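Side-chain contacts in 3-carboxy-cis,cis-muconate cycloisomerase (Pseudomonas putida, PDB 1RE5), which is an enzyme of the fumarase/aspartase superfamily, a mostly helical protein whose four copies assemble around bundled long helices: residues P13-I18 with L122-A127; Q26-F31 with G75-P80; R252-L257 with V265-A270; G168-L173 with R440-H445; K205-A210 with L219-Q224. One frame throughout, in Å; residues are numbered along the deposited sequence.

Contact 1: P13-I18 with L122-A127; sequences PAMREI and LDLIEA
Leu124, on long helix 106-142, forms an apolar helix-to-helix contact with Ala14, Met15 and Ile18 of the short N-terminal helix 13-18, which lies against the outside of the helical core. The two helical segments run antiparallel at 168° with their axes 10.6 Å apart, so one leucine has to span much of the gap. Its CG stands anti to the carbonyl carbon (chi1 -74°) and carries the CD1 methyl to the short helix. There CD1 lies 3.6 Å from Ala14 CB and 3.8 Å from Met15 N. Met15 SD passes more loosely at 4.4 Å from the same CD1. Ile18 comes from the next turn, and its CD1 meets Leu124 CD1 tip to tip at 4.2 Å. No hydrogen bond joins the two segments; the hold is van der Waals contact gathered on one methyl. Met15 also packs on Ser335 of helix 319-347 and Ile18 on Gln117 of helix 106-142, so the short helix bridges two long ones. Glu17 is engaged elsewhere, in a salt bridge with Arg22. The arrangement is that of an N-terminal helix laid antiparallel along a long helix of the mostly helical fumarase/aspartase-type fold.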
# COMPACT_ATOMS: atom_id res chain seq x y z
N PRO D 13 15.51 20.18 8.02
CA PRO D 13 16.85 20.01 8.61
C PRO D 13 16.92 19.52 10.05
O PRO D 13 17.74 18.67 10.39
CB PRO D 13 17.49 21.39 8.42
CG PRO D 13 16.32 22.32 8.27
CD PRO D 13 15.37 21.52 7.43
N ALA D 14 16.06 20.06 10.91
CA ALA D 14 16.05 19.65 12.31
C ALA D 14 15.68 18.19 12.44
O ALA D 14 16.24 17.48 13.28
CB ALA D 14 15.07 20.50 13.07
N MET D 15 14.72 17.75 11.62
CA MET D 15 14.26 16.36 11.64
C MET D 15 15.33 15.41 11.10
O MET D 15 15.52 14.32 11.63
CB MET D 15 12.98 16.23 10.81
CG MET D 15 12.25 14.91 10.98
SD MET D 15 11.32 14.84 12.53
CE MET D 15 12.45 14.03 13.51
N ARG D 16 16.04 15.81 10.05
CA ARG D 16 17.09 14.96 9.52
C ARG D 16 18.18 14.76 10.58
O ARG D 16 18.80 13.70 10.63
CB ARG D 16 17.74 15.59 8.29
CG ARG D 16 18.86 14.73 7.68
CD ARG D 16 18.33 13.79 6.59
NE ARG D 16 17.81 12.52 7.09
CZ ARG D 16 16.93 11.76 6.42
NH1 ARG D 16 16.47 12.16 5.24
NH2 ARG D 16 16.52 10.60 6.92
N GLU D 17 18.41 15.77 11.40
CA GLU D 17 19.43 15.67 12.44
C GLU D 17 19.07 14.55 13.42
O GLU D 17 19.92 13.75 13.83
CB GLU D 17 19.56 17.01 13.17
CG GLU D 17 20.82 17.11 14.03
CD GLU D 17 22.07 16.75 13.25
OE1 GLU D 17 22.24 17.29 12.13
OE2 GLU D 17 22.89 15.94 13.74
N ILE D 18 17.79 14.50 13.79
CA ILE D 18 17.33 13.47 14.70
C ILE D 18 17.49 12.10 14.05
O ILE D 18 17.94 11.15 14.69
CB ILE D 18 15.84 13.66 15.05
CG1 ILE D 18 15.65 14.92 15.89
CG2 ILE D 18 15.32 12.43 15.80
CD1 ILE D 18 14.23 15.11 16.40
N LEU D 122 8.54 13.96 18.11
CA LEU D 122 7.20 14.35 18.51
C LEU D 122 7.20 15.81 18.89
O LEU D 122 6.29 16.57 18.53
CB LEU D 122 6.74 13.52 19.70
CG LEU D 122 5.26 13.14 19.73
CD1 LEU D 122 4.92 12.68 21.12
CD2 LEU D 122 4.39 14.32 19.34
N ASP D 123 8.24 16.21 19.63
CA ASP D 123 8.40 17.58 20.09
C ASP D 123 8.49 18.58 18.94
O ASP D 123 7.91 19.66 19.02
CB ASP D 123 9.64 17.69 21.01
CG ASP D 123 9.36 17.19 22.44
OD1 ASP D 123 10.34 17.00 23.20
OD2 ASP D 123 8.17 17.00 22.80
N LEU D 124 9.21 18.23 17.87
CA LEU D 124 9.31 19.13 16.72
C LEU D 124 7.96 19.28 16.03
O LEU D 124 7.50 20.39 15.75
CB LEU D 124 10.30 18.60 15.68
CG LEU D 124 11.79 18.70 15.95
CD1 LEU D 124 12.54 18.51 14.63
CD2 LEU D 124 12.12 20.05 16.56
N ILE D 125 7.35 18.14 15.77
CA ILE D 125 6.06 18.06 15.11
C ILE D 125 5.00 18.84 15.84
O ILE D 125 4.21 19.54 15.20
CB ILE D 125 5.65 16.59 14.95
CG1 ILE D 125 6.60 15.94 13.94
CG2 ILE D 125 4.17 16.47 14.54
CD1 ILE D 125 6.33 14.49 13.69
N GLU D 126 4.97 18.75 17.16
CA GLU D 126 3.97 19.50 17.92
C GLU D 126 4.22 21.00 17.80
O GLU D 126 3.28 21.78 17.67
CB GLU D 126 3.98 19.09 19.40
CG GLU D 126 3.52 17.65 19.65
CD GLU D 126 3.18 17.38 21.13
OE1 GLU D 126 4.02 17.67 22.01
OE2 GLU D 126 2.06 16.88 21.40
N ALA D 127 5.49 21.41 17.81
CA ALA D 127 5.84 22.82 17.70
C ALA D 127 5.35 23.34 16.36
O ALA D 127 4.53 24.26 16.31
CB ALA D 127 7.34 23.00 17.80

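Contact 2: Q26-F31 with G75-P80; sequences QGMLDF and GNSAIP
Met28 of helix 21-40 reaches Ser77 in the capped N-terminal turn of helix 78-92, a turn flanked by the flat amide of Asn76; a second amide, that of Gln26, lies on the methionine's own helix. The Gln26 amide has Asp30 OD1 in its plane, and NE2 donates to that oxygen over 2.7 Å in an almost straight bond (177°), one turn along the helix. Outside the segment, Gln26 OE1 takes Ala59 N and NE2 also donates to Cys57 O. The amide of Asn76 accepts from Ile79 N through OD1 at 3.1 Å, the capping bond, with the donor tilted 19° from the carbonyl plane. Just before it, Gly75 leaves the preceding helix 64-74 with positive phi. The touch itself is made by a thioether and a hydroxymethyl group. Met28 CG lies anti to the carbonyl carbon, and a bend at chi3 (-86°) folds the terminal methyl over toward Ser77 rather than continuing straight on. The end of the chain therefore lies alongside the serine, with Met28 CE 4.0 Å from Ser77 CB. Ser77 is buried further by Met110 of helix 106-142 and by Phe6 of the second subunit. Ser77 OG sits at equal range from two atoms of the thioether, 3.8 Å from Met28 SD and 3.8 Å from Met28 CE, without a hydrogen bond.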
# COMPACT_ATOMS: atom_id res chain seq x y z
N GLN D 26 23.40 7.86 19.22
CA GLN D 26 23.21 8.52 20.50
C GLN D 26 22.06 7.96 21.31
O GLN D 26 22.17 7.82 22.53
CB GLN D 26 23.01 10.02 20.33
CG GLN D 26 23.30 10.80 21.60
CD GLN D 26 24.70 10.52 22.14
OE1 GLN D 26 25.72 10.76 21.45
NE2 GLN D 26 24.77 10.02 23.37
N GLY D 27 20.96 7.65 20.63
CA GLY D 27 19.81 7.11 21.33
C GLY D 27 20.19 5.85 22.10
O GLY D 27 19.86 5.71 23.28
N MET D 28 20.89 4.93 21.44
CA MET D 28 21.29 3.69 22.08
C MET D 28 22.32 3.92 23.19
O MET D 28 22.24 3.32 24.27
CB MET D 28 21.84 2.72 21.02
CG MET D 28 20.79 2.20 20.07
SD MET D 28 21.41 0.99 18.90
CE MET D 28 22.04 2.02 17.59
N LEU D 29 23.29 4.78 22.93
CA LEU D 29 24.29 5.08 23.94
C LEU D 29 23.61 5.68 25.17
O LEU D 29 23.94 5.33 26.31
CB LEU D 29 25.34 6.04 23.38
CG LEU D 29 26.15 5.40 22.26
CD1 LEU D 29 27.04 6.43 21.58
CD2 LEU D 29 26.96 4.24 22.82
N ASP D 30 22.64 6.56 24.94
CA ASP D 30 21.89 7.17 26.04
C ASP D 30 21.27 6.07 26.90
O ASP D 30 21.21 6.17 28.14
CB ASP D 30 20.77 8.07 25.50
CG ASP D 30 21.27 9.45 25.11
OD1 ASP D 30 22.49 9.61 24.84
OD2 ASP D 30 20.44 10.38 25.08
N PHE D 31 20.81 5.02 26.23
CA PHE D 31 20.22 3.89 26.92
C PHE D 31 21.27 3.19 27.77
O PHE D 31 21.04 2.94 28.96
CB PHE D 31 19.65 2.89 25.91
CG PHE D 31 19.24 1.59 26.52
CD1 PHE D 31 18.05 1.49 27.26
CD2 PHE D 31 20.05 0.46 26.41
CE1 PHE D 31 17.68 0.30 27.86
CE2 PHE D 31 19.69 -0.74 27.01
CZ PHE D 31 18.50 -0.82 27.74
N GLY D 75 23.36 -8.68 12.28
CA GLY D 75 21.93 -8.83 12.15
C GLY D 75 21.18 -7.70 12.80
O GLY D 75 19.96 -7.60 12.68
N ASN D 76 21.89 -6.85 13.53
CA ASN D 76 21.29 -5.69 14.17
C ASN D 76 22.35 -4.65 14.48
O ASN D 76 23.53 -4.84 14.17
CB ASN D 76 20.53 -6.09 15.44
CG ASN D 76 21.44 -6.58 16.54
OD1 ASN D 76 22.49 -6.00 16.80
ND2 ASN D 76 21.02 -7.65 17.21
N SER D 77 21.95 -3.55 15.09
CA SER D 77 22.90 -2.48 15.39
C SER D 77 23.44 -2.51 16.82
O SER D 77 24.55 -2.08 17.07
CB SER D 77 22.22 -1.14 15.14
OG SER D 77 20.95 -1.12 15.78
N ALA D 78 22.65 -3.03 17.75
CA ALA D 78 23.06 -3.08 19.15
C ALA D 78 24.36 -3.82 19.42
O ALA D 78 25.28 -3.24 20.01
CB ALA D 78 21.95 -3.68 20.00
N ILE D 79 24.47 -5.08 19.01
CA ILE D 79 25.69 -5.81 19.32
C ILE D 79 27.00 -5.20 18.79
O ILE D 79 28.00 -5.16 19.52
CB ILE D 79 25.62 -7.33 18.93
CG1 ILE D 79 26.10 -7.56 17.51
CG2 ILE D 79 24.21 -7.86 19.12
CD1 ILE D 79 26.29 -9.02 17.18
N PRO D 80 27.02 -4.69 17.55
CA PRO D 80 28.30 -4.12 17.12
C PRO D 80 28.62 -2.84 17.89
O PRO D 80 29.78 -2.51 18.13
CB PRO D 80 28.09 -3.85 15.64
CG PRO D 80 27.11 -4.89 15.25
CD PRO D 80 26.12 -4.81 16.40

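Contact 3: R252-L257 with V265-A270; sequences RDISLL and VFEPSA
The connection from the end of helix 231-257 to strand 265-266 brings Leu257, in the last turn of the helix, against Val265 of the short strand, which pairs antiparallel with strand 349-350. The chain doubles back within seven residues, and a backbone bond between Leu257 and Glu264 helps close the turn. Leu257 and Val265 meet at a slant: Leu257 CD1 lies 3.7 Å from Val265 CG2, and nearer the backbone Leu257 CB lies 3.9 Å from Val265 CB. With Val265 CG1 anti to the backbone N (chi1 168°), CG2 falls beside that N and meets Leu257; CG1 points instead to Ile254 CD1, 4.2 Å away. The two valine methyls thus serve two successive turns of one helix face. Beyond the strand, Glu267 extends its chain at about a right angle to Ile254. Its carboxylate is gripped at both oxygens, OE1 by Gly287 N and OE2 by Ala288 N, at the beginning of helix 286-307, and its CG packs on Ile254. Other subunits also border the helix: Asp253 OD1 accepts from His313 N of the third subunit. A further touch, Ile254 CG2 on Glu267 CG, is 4.0 Å.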
# COMPACT_ATOMS: atom_id res chain seq x y z
N ARG D 252 -3.09 20.42 -2.58
CA ARG D 252 -3.86 20.25 -3.81
C ARG D 252 -4.65 21.52 -4.08
O ARG D 252 -4.62 22.07 -5.19
CB ARG D 252 -4.82 19.08 -3.69
CG ARG D 252 -5.77 18.97 -4.89
CD ARG D 252 -5.09 18.25 -6.05
NE ARG D 252 -4.79 16.89 -5.64
CZ ARG D 252 -5.68 15.89 -5.62
NH1 ARG D 252 -6.94 16.10 -6.02
NH2 ARG D 252 -5.33 14.71 -5.12
N ASP D 253 -5.37 21.99 -3.07
CA ASP D 253 -6.18 23.20 -3.20
C ASP D 253 -5.38 24.41 -3.70
O ASP D 253 -5.86 25.19 -4.53
CB ASP D 253 -6.87 23.50 -1.87
CG ASP D 253 -8.00 22.51 -1.56
OD1 ASP D 253 -8.32 21.70 -2.45
OD2 ASP D 253 -8.57 22.54 -0.44
N ILE D 254 -4.16 24.58 -3.20
CA ILE D 254 -3.32 25.69 -3.63
C ILE D 254 -2.98 25.52 -5.09
O ILE D 254 -3.13 26.45 -5.88
CB ILE D 254 -2.01 25.71 -2.85
CG1 ILE D 254 -2.31 25.84 -1.36
CG2 ILE D 254 -1.13 26.85 -3.33
CD1 ILE D 254 -2.97 27.12 -0.95
N SER D 255 -2.54 24.33 -5.47
CA SER D 255 -2.15 24.12 -6.86
C SER D 255 -3.31 24.37 -7.81
O SER D 255 -3.10 24.88 -8.91
CB SER D 255 -1.59 22.70 -7.06
OG SER D 255 -2.62 21.74 -7.06
N LEU D 256 -4.53 24.03 -7.39
CA LEU D 256 -5.69 24.26 -8.26
C LEU D 256 -6.06 25.74 -8.31
O LEU D 256 -6.54 26.23 -9.34
CB LEU D 256 -6.90 23.45 -7.78
CG LEU D 256 -6.74 21.95 -8.02
CD1 LEU D 256 -7.74 21.20 -7.19
CD2 LEU D 256 -6.92 21.64 -9.50
N LEU D 257 -5.84 26.44 -7.20
CA LEU D 257 -6.14 27.87 -7.14
C LEU D 257 -5.07 28.67 -7.89
O LEU D 257 -5.33 29.80 -8.32
CB LEU D 257 -6.25 28.35 -5.69
CG LEU D 257 -7.44 27.80 -4.89
CD1 LEU D 257 -7.44 28.37 -3.49
CD2 LEU D 257 -8.73 28.17 -5.60
N VAL D 265 -5.29 32.24 -5.70
CA VAL D 265 -4.38 32.22 -4.56
C VAL D 265 -3.04 31.78 -5.10
O VAL D 265 -2.99 30.98 -6.03
CB VAL D 265 -4.87 31.23 -3.47
CG1 VAL D 265 -3.79 31.00 -2.44
CG2 VAL D 265 -6.10 31.79 -2.78
N PHE D 266 -1.96 32.30 -4.54
CA PHE D 266 -0.63 31.94 -5.01
C PHE D 266 0.35 31.70 -3.88
O PHE D 266 0.24 32.29 -2.80
CB PHE D 266 -0.05 33.07 -5.87
CG PHE D 266 -0.88 33.43 -7.05
CD1 PHE D 266 -0.60 32.90 -8.30
CD2 PHE D 266 -1.94 34.33 -6.92
CE1 PHE D 266 -1.35 33.24 -9.40
CE2 PHE D 266 -2.70 34.68 -8.02
CZ PHE D 266 -2.40 34.13 -9.27
N GLU D 267 1.32 30.83 -4.15
CA GLU D 267 2.37 30.56 -3.19
C GLU D 267 3.25 31.81 -3.17
O GLU D 267 3.30 32.55 -4.14
CB GLU D 267 3.21 29.38 -3.65
CG GLU D 267 2.66 28.04 -3.29
CD GLU D 267 3.62 26.94 -3.69
OE1 GLU D 267 4.84 27.17 -3.62
OE2 GLU D 267 3.14 25.86 -4.07
N PRO D 268 3.96 32.05 -2.07
CA PRO D 268 4.82 33.22 -1.96
C PRO D 268 5.89 33.28 -3.03
O PRO D 268 6.10 32.33 -3.77
CB PRO D 268 5.45 33.07 -0.59
CG PRO D 268 4.48 32.23 0.15
CD PRO D 268 4.05 31.23 -0.86
N SER D 269 6.60 34.41 -3.03
CA SER D 269 7.73 34.71 -3.92
C SER D 269 7.33 35.50 -5.17
O SER D 269 7.48 35.00 -6.29
CB SER D 269 8.47 33.43 -4.32
OG SER D 269 9.79 33.70 -4.75
N ALA D 270 6.85 36.73 -4.97
CA ALA D 270 6.43 37.64 -6.05
C ALA D 270 5.16 37.14 -6.77
O ALA D 270 4.60 36.11 -6.38
CB ALA D 270 7.59 37.82 -7.06

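Contact 4: G168-L173 with R440-H445; sequences GVLGAL and RAVSEH
Leu170, on helix 162-187, reaches from its CB into the flank of C-terminal helix 434-449 and touches Ala441, Val442 and His445. From CB the chain leaves with CG anti to the backbone N (chi1 178°), which directs the branch point across the interface. There it forks. The CD2 methyl settles among backbone and side-chain atoms of the facing turn: Ala441 O at 3.8 Å, Val442 CA at 3.9 Å and Val442 CG2 at 4.0 Å, with His445 CB one turn further on at 4.1 Å. The other methyl, CD1, approaches the imidazole obliquely, 4.1 Å from both ND1 and CG of His445, and the leucine and histidine side chains cross at about a right angle. The helical segments run roughly parallel, at 30° and 9.1 Å between axes, and Ala441 faces the backbone of Gly171 without a close touch. Residues of the third subunit cover this edge: its Glu223 packs on Gly171 and Glu444, and its Gln224 on Gly168 and Ala441. No hydrogen bond joins the two segments. The histidine's NE2 is hydrogen-bonded to Asp134 OD1. The imidazole thus has its polar partner on a third helix, 106-142, while its CB and ring touch Leu170, which implies that the hold between these segments is apolar packing.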
# COMPACT_ATOMS: atom_id res chain seq x y z
N GLY D 168 -11.20 24.81 7.49
CA GLY D 168 -11.25 23.36 7.46
C GLY D 168 -9.88 22.73 7.69
O GLY D 168 -9.77 21.70 8.35
N VAL D 169 -8.83 23.33 7.13
CA VAL D 169 -7.50 22.80 7.34
C VAL D 169 -7.16 22.99 8.80
O VAL D 169 -6.61 22.09 9.44
CB VAL D 169 -6.44 23.50 6.46
CG1 VAL D 169 -5.05 22.89 6.73
CG2 VAL D 169 -6.80 23.36 4.98
N LEU D 170 -7.52 24.15 9.35
CA LEU D 170 -7.28 24.43 10.77
C LEU D 170 -7.97 23.35 11.61
O LEU D 170 -7.35 22.76 12.50
CB LEU D 170 -7.83 25.81 11.17
CG LEU D 170 -7.68 26.16 12.66
CD1 LEU D 170 -6.19 26.14 13.06
CD2 LEU D 170 -8.28 27.54 12.95
N GLY D 171 -9.24 23.09 11.32
CA GLY D 171 -9.95 22.08 12.07
C GLY D 171 -9.21 20.76 12.11
O GLY D 171 -9.01 20.20 13.18
N ALA D 172 -8.80 20.26 10.95
CA ALA D 172 -8.09 19.00 10.87
C ALA D 172 -6.83 19.05 11.71
O ALA D 172 -6.57 18.12 12.48
CB ALA D 172 -7.73 18.70 9.43
N LEU D 173 -6.05 20.12 11.57
CA LEU D 173 -4.80 20.25 12.33
C LEU D 173 -5.03 20.20 13.85
O LEU D 173 -4.23 19.61 14.59
CB LEU D 173 -4.07 21.54 11.96
CG LEU D 173 -3.43 21.57 10.56
CD1 LEU D 173 -2.63 22.83 10.39
CD2 LEU D 173 -2.53 20.37 10.39
N ARG D 440 -16.10 29.04 14.77
CA ARG D 440 -16.04 27.82 15.55
C ARG D 440 -14.67 27.17 15.49
O ARG D 440 -14.13 26.75 16.51
CB ARG D 440 -17.09 26.84 15.05
CG ARG D 440 -18.50 27.36 15.10
CD ARG D 440 -19.44 26.28 14.64
NE ARG D 440 -20.44 25.96 15.64
CZ ARG D 440 -20.81 24.73 15.98
NH1 ARG D 440 -20.25 23.68 15.40
NH2 ARG D 440 -21.75 24.54 16.89
N ALA D 441 -14.10 27.07 14.30
CA ALA D 441 -12.79 26.46 14.13
C ALA D 441 -11.70 27.21 14.90
O ALA D 441 -10.89 26.59 15.60
CB ALA D 441 -12.42 26.38 12.65
N VAL D 442 -11.69 28.53 14.76
CA VAL D 442 -10.69 29.36 15.44
C VAL D 442 -10.92 29.27 16.94
O VAL D 442 -9.97 29.19 17.72
CB VAL D 442 -10.78 30.82 14.99
CG1 VAL D 442 -9.87 31.70 15.85
CG2 VAL D 442 -10.38 30.92 13.53
N SER D 443 -12.18 29.27 17.32
CA SER D 443 -12.56 29.17 18.73
C SER D 443 -11.93 27.91 19.34
O SER D 443 -11.20 27.97 20.32
CB SER D 443 -14.08 29.09 18.84
OG SER D 443 -14.48 28.97 20.18
N GLU D 444 -12.23 26.77 18.74
CA GLU D 444 -11.71 25.49 19.20
C GLU D 444 -10.18 25.47 19.22
O GLU D 444 -9.57 24.83 20.07
CB GLU D 444 -12.24 24.40 18.29
CG GLU D 444 -12.39 23.09 18.97
CD GLU D 444 -13.04 22.07 18.07
OE1 GLU D 444 -12.40 21.66 17.07
OE2 GLU D 444 -14.20 21.69 18.37
N HIS D 445 -9.56 26.17 18.28
CA HIS D 445 -8.11 26.25 18.21
C HIS D 445 -7.57 26.97 19.45
O HIS D 445 -6.53 26.59 19.98
CB HIS D 445 -7.67 26.99 16.93
CG HIS D 445 -6.26 27.49 16.97
ND1 HIS D 445 -5.17 26.65 16.99
CD2 HIS D 445 -5.76 28.75 17.03
CE1 HIS D 445 -4.06 27.37 17.06
NE2 HIS D 445 -4.39 28.65 17.08

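Contact 5: K205-A210 with L219-Q224; sequences KAMPVA and LTLPEQ
The apolar touches are all made by Leu221, which divides its two methyls between Ala210 and Met207 of helix 206-217. Its CG is anti to the backbone N (chi1 -174°), and this sends the fork of the side chain onto the helix. CD1 takes the Ala210 side, 4.1 Å from Ala210 CB; it also lies 4.0 Å from the carbonyl Ala210 O. CD2 meets the methyl of Met207, CE, at 4.1 Å. The methionine reaches it by curling at chi2 (-53°) and chi3 (-77°), and the two side chains pass each other at a slant. No hydrogen bond crosses between the segments, and the polar partners lie outside them. Thr220 is tied by backbone bonds to Leu188 and Leu190, which probably helps hold the extended course just before Leu221. Glu223 OE2 makes a salt bridge with Arg175 of the third subunit, and OE1 forms a long, weak ion pair with Arg232 of its own chain. Arg440 of that third subunit also packs on Met207, so the neighbour borders both halves of the contact. The arrangement is a helix followed by an extended return segment, folded back over the helix it has just left: a peripheral helix-and-loop unit that packs against helices 162-187 and 434-449 of the third subunit.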
# COMPACT_ATOMS: atom_id res chain seq x y z
N LYS D 205 16.28 -8.12 41.17
CA LYS D 205 16.62 -6.70 40.99
C LYS D 205 15.98 -6.17 39.70
O LYS D 205 16.20 -5.01 39.33
CB LYS D 205 18.14 -6.51 40.91
CG LYS D 205 18.90 -6.88 42.15
CD LYS D 205 18.55 -5.98 43.33
CE LYS D 205 19.50 -6.22 44.50
NZ LYS D 205 19.22 -5.34 45.68
N ALA D 206 15.20 -7.02 39.03
CA ALA D 206 14.54 -6.68 37.77
C ALA D 206 13.70 -5.40 37.81
O ALA D 206 14.03 -4.40 37.16
CB ALA D 206 13.69 -7.86 37.30
N MET D 207 12.60 -5.43 38.57
CA MET D 207 11.72 -4.27 38.67
C MET D 207 12.42 -3.02 39.20
O MET D 207 12.20 -1.91 38.70
CB MET D 207 10.51 -4.59 39.54
CG MET D 207 9.54 -5.54 38.88
SD MET D 207 9.07 -4.94 37.25
CE MET D 207 7.91 -3.65 37.71
N PRO D 208 13.28 -3.19 40.22
CA PRO D 208 13.97 -2.00 40.74
C PRO D 208 14.81 -1.35 39.65
O PRO D 208 14.78 -0.14 39.48
CB PRO D 208 14.81 -2.57 41.88
CG PRO D 208 13.96 -3.69 42.38
CD PRO D 208 13.50 -4.35 41.10
N VAL D 209 15.55 -2.17 38.91
CA VAL D 209 16.39 -1.64 37.85
C VAL D 209 15.51 -1.01 36.77
O VAL D 209 15.82 0.07 36.25
CB VAL D 209 17.27 -2.75 37.23
CG1 VAL D 209 18.04 -2.20 36.03
CG2 VAL D 209 18.25 -3.27 38.27
N ALA D 210 14.41 -1.69 36.45
CA ALA D 210 13.46 -1.23 35.44
C ALA D 210 12.92 0.17 35.74
O ALA D 210 13.00 1.08 34.90
CB ALA D 210 12.31 -2.22 35.33
N LEU D 219 11.00 8.24 30.87
CA LEU D 219 10.06 7.47 30.08
C LEU D 219 9.19 6.67 31.04
O LEU D 219 9.62 6.33 32.14
CB LEU D 219 10.78 6.48 29.17
CG LEU D 219 11.65 7.03 28.05
CD1 LEU D 219 12.27 5.86 27.30
CD2 LEU D 219 10.81 7.89 27.11
N THR D 220 7.97 6.37 30.62
CA THR D 220 7.09 5.58 31.45
C THR D 220 7.50 4.11 31.35
O THR D 220 8.12 3.68 30.37
CB THR D 220 5.64 5.72 30.98
OG1 THR D 220 5.29 7.11 31.00
CG2 THR D 220 4.69 4.96 31.91
N LEU D 221 7.15 3.34 32.37
CA LEU D 221 7.42 1.92 32.39
C LEU D 221 6.10 1.28 31.92
O LEU D 221 5.05 1.50 32.52
CB LEU D 221 7.76 1.49 33.81
CG LEU D 221 8.21 0.04 33.96
CD1 LEU D 221 9.52 -0.14 33.24
CD2 LEU D 221 8.37 -0.32 35.43
N PRO D 222 6.14 0.50 30.82
CA PRO D 222 4.93 -0.15 30.30
C PRO D 222 4.48 -1.31 31.18
O PRO D 222 5.26 -1.80 32.00
CB PRO D 222 5.37 -0.63 28.92
CG PRO D 222 6.80 -1.02 29.17
CD PRO D 222 7.32 0.15 30.00
N GLU D 223 3.25 -1.77 31.02
CA GLU D 223 2.77 -2.88 31.83
C GLU D 223 3.69 -4.09 31.65
O GLU D 223 3.86 -4.89 32.56
CB GLU D 223 1.31 -3.24 31.46
CG GLU D 223 1.11 -4.12 30.22
CD GLU D 223 1.38 -3.41 28.88
OE1 GLU D 223 1.85 -2.25 28.86
OE2 GLU D 223 1.11 -4.03 27.83
N GLN D 224 4.28 -4.21 30.46
CA GLN D 224 5.18 -5.31 30.14
C GLN D 224 6.02 -4.95 28.92
O GLN D 224 5.70 -4.00 28.22
CB GLN D 224 4.38 -6.58 29.82
CG GLN D 224 3.32 -6.40 28.73
CD GLN D 224 2.37 -7.60 28.65
OE1 GLN D 224 1.19 -7.46 28.30
NE2 GLN D 224 2.89 -8.79 28.95

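In the fold
From the N terminus, 13-18 pairs with 122-127 on long helix 106-142, and contact 1 closes a loop of some hundred residues. Contact 2 opens and closes within that loop, joining helix 21-40 to the entry of helix 78-92 with centres 21 Å from contact 1. Next, contact 4 opens at 168-173 and closes at 440-445, bringing the C-terminal helix to the bundle. Inside its span lie two short closures in series: contact 5, then contact 3, whose centres are about 51 Å apart on opposite sides of the chain's centre. No loops cross. Contacts 3, 4 and 5 all border the third subunit, where contact 5 of one chain meets contact 4 of another.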